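Adenosylmethionine-8-amino-7-oxononanoate aminotransferase (PDB 6ZHK) probably transfers the amino group of S-adenosyl-L-methionine to 8-amino-7-oxononanoate, using pyridoxal 5'-phosphate, in the pathway to biotin. Local coordinates at residues D57-I62 / I428-I433. Numbering follows the deposited sequence.
Sequences DAVSSI and IYMRPI
A parallel beta bridge between Asp57 and Tyr429 joins the end of strand 54-57 to the short strand 428-429, an edge strand, within this chain, of a small four-stranded mixed sheet in this class-III aminotransferase. Across these residues Ala58 N donates to Tyr429 O at 3.1 Å, in the carbonyl plane but bent to 140° at the hydrogen, and Tyr429 is also backbone-bonded to Leu56. Beyond the bridge, segment 57-62 leaves the sheet through a type I turn from Asp57 to Ser60. Asp57, with CG anti to the backbone N (chi1 -169°), turns its carboxylate to Ser61: OD1 accepts Ser61 N at 2.7 Å and OD2 accepts Ser61 OG at 2.6 Å, both on syn sides, while OD2 also pairs with His69. The same OD1 lies at the edge of the Tyr429 ring, 4.0 Å from CD2. Replacing Asp57 by an alanine would probably deprive Ser61 N and OG of their carboxylate acceptor, cost His69 this partner and let the turn shift more freely. Val59 packs against segment 428-433, its CG2 3.6 Å from Tyr429 CE2 and its CG1 3.6 Å from Arg431 N, a buried amide with no hydrogen-bond partner. Farther on, Ile62 CD1 packs 3.7 Å from Arg431 CD, on the aliphatic part of that side chain, whereas one hydrogen bond, NH2 to the backbone O of Tyr25, helps fix its guanidinium end, consistent with the predicted role of Arg431 in substrate binding.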
# COMPACT_ATOMS: atom_id res chain seq x y z
N ASP A 57 -11.49 -11.67 -19.52
CA ASP A 57 -10.41 -11.02 -18.78
C ASP A 57 -9.13 -11.87 -18.88
O ASP A 57 -8.77 -12.61 -17.97
CB ASP A 57 -10.86 -10.83 -17.34
CG ASP A 57 -9.94 -9.93 -16.50
OD1 ASP A 57 -8.86 -9.53 -16.99
OD2 ASP A 57 -10.34 -9.68 -15.37
N ALA A 58 -8.45 -11.75 -20.00
CA ALA A 58 -7.39 -12.68 -20.38
C ALA A 58 -6.11 -12.35 -19.59
O ALA A 58 -5.22 -13.19 -19.57
CB ALA A 58 -7.16 -12.58 -21.88
N VAL A 59 -6.09 -11.19 -18.89
CA VAL A 59 -4.97 -10.86 -18.01
C VAL A 59 -5.38 -10.83 -16.53
O VAL A 59 -4.64 -10.30 -15.66
CB VAL A 59 -4.20 -9.60 -18.46
CG1 VAL A 59 -3.40 -9.81 -19.75
CG2 VAL A 59 -5.10 -8.34 -18.56
N SER A 60 -6.59 -11.30 -16.24
CA SER A 60 -7.07 -11.37 -14.86
C SER A 60 -6.98 -10.04 -14.15
O SER A 60 -6.62 -10.01 -12.98
CB SER A 60 -6.30 -12.43 -14.10
OG SER A 60 -6.65 -13.70 -14.61
N SER A 61 -7.39 -8.95 -14.83
CA SER A 61 -7.38 -7.63 -14.17
C SER A 61 -5.98 -7.33 -13.58
O SER A 61 -5.86 -6.76 -12.48
CB SER A 61 -8.53 -7.41 -13.18
OG SER A 61 -9.81 -7.67 -13.79
N ILE A 62 -4.95 -7.69 -14.38
CA ILE A 62 -3.54 -7.47 -14.06
C ILE A 62 -3.13 -8.45 -12.95
O ILE A 62 -2.50 -8.08 -11.91
CB ILE A 62 -3.17 -5.99 -13.80
CG1 ILE A 62 -3.95 -4.97 -14.63
CG2 ILE A 62 -1.63 -5.78 -13.86
CD1 ILE A 62 -3.67 -5.03 -16.12
N ILE A 428 -12.02 -9.83 -26.19
CA ILE A 428 -10.97 -10.23 -25.27
C ILE A 428 -10.17 -9.01 -24.83
O ILE A 428 -9.70 -8.20 -25.65
CB ILE A 428 -10.02 -11.26 -25.92
CG1 ILE A 428 -10.75 -12.56 -26.27
CG2 ILE A 428 -8.77 -11.46 -24.98
CD1 ILE A 428 -9.96 -13.47 -27.23
N TYR A 429 -9.90 -8.92 -23.51
CA TYR A 429 -9.12 -7.85 -22.95
C TYR A 429 -7.75 -8.44 -22.64
O TYR A 429 -7.64 -9.39 -21.85
CB TYR A 429 -9.71 -7.34 -21.61
CG TYR A 429 -8.77 -6.36 -20.93
CD1 TYR A 429 -8.29 -5.24 -21.59
CD2 TYR A 429 -8.39 -6.57 -19.62
CE1 TYR A 429 -7.41 -4.34 -20.98
CE2 TYR A 429 -7.55 -5.67 -18.97
CZ TYR A 429 -7.05 -4.57 -19.65
OH TYR A 429 -6.14 -3.81 -18.97
N MET A 430 -6.71 -7.87 -23.27
CA MET A 430 -5.35 -8.25 -23.00
C MET A 430 -4.52 -6.98 -22.87
O MET A 430 -4.67 -6.09 -23.71
CB MET A 430 -4.86 -9.12 -24.17
CG MET A 430 -3.43 -9.66 -24.00
SD MET A 430 -2.07 -8.52 -24.37
CE MET A 430 -2.26 -8.08 -26.10
N ARG A 431 -3.72 -6.88 -21.78
CA ARG A 431 -2.75 -5.79 -21.64
C ARG A 431 -1.34 -6.31 -21.91
O ARG A 431 -0.88 -7.19 -21.20
CB ARG A 431 -2.76 -5.13 -20.25
CG ARG A 431 -1.82 -3.93 -20.17
CD ARG A 431 -1.91 -3.26 -18.80
NE ARG A 431 -0.93 -2.21 -18.60
CZ ARG A 431 -1.12 -0.92 -18.92
NH1 ARG A 431 -2.25 -0.50 -19.51
NH2 ARG A 431 -0.15 -0.08 -18.65
N PRO A 432 -0.60 -5.76 -22.91
CA PRO A 432 0.73 -6.25 -23.20
C PRO A 432 1.77 -5.49 -22.39
O PRO A 432 1.47 -4.48 -21.73
CB PRO A 432 0.79 -5.88 -24.69
CG PRO A 432 0.18 -4.45 -24.71
CD PRO A 432 -1.01 -4.63 -23.77
N ILE A 433 3.01 -5.97 -22.44
CA ILE A 433 4.12 -5.14 -21.98
C ILE A 433 5.09 -5.04 -23.15
O ILE A 433 5.63 -6.07 -23.55
CB ILE A 433 4.81 -5.74 -20.73
CG1 ILE A 433 3.79 -5.93 -19.60
CG2 ILE A 433 5.99 -4.83 -20.33
CD1 ILE A 433 4.29 -6.68 -18.41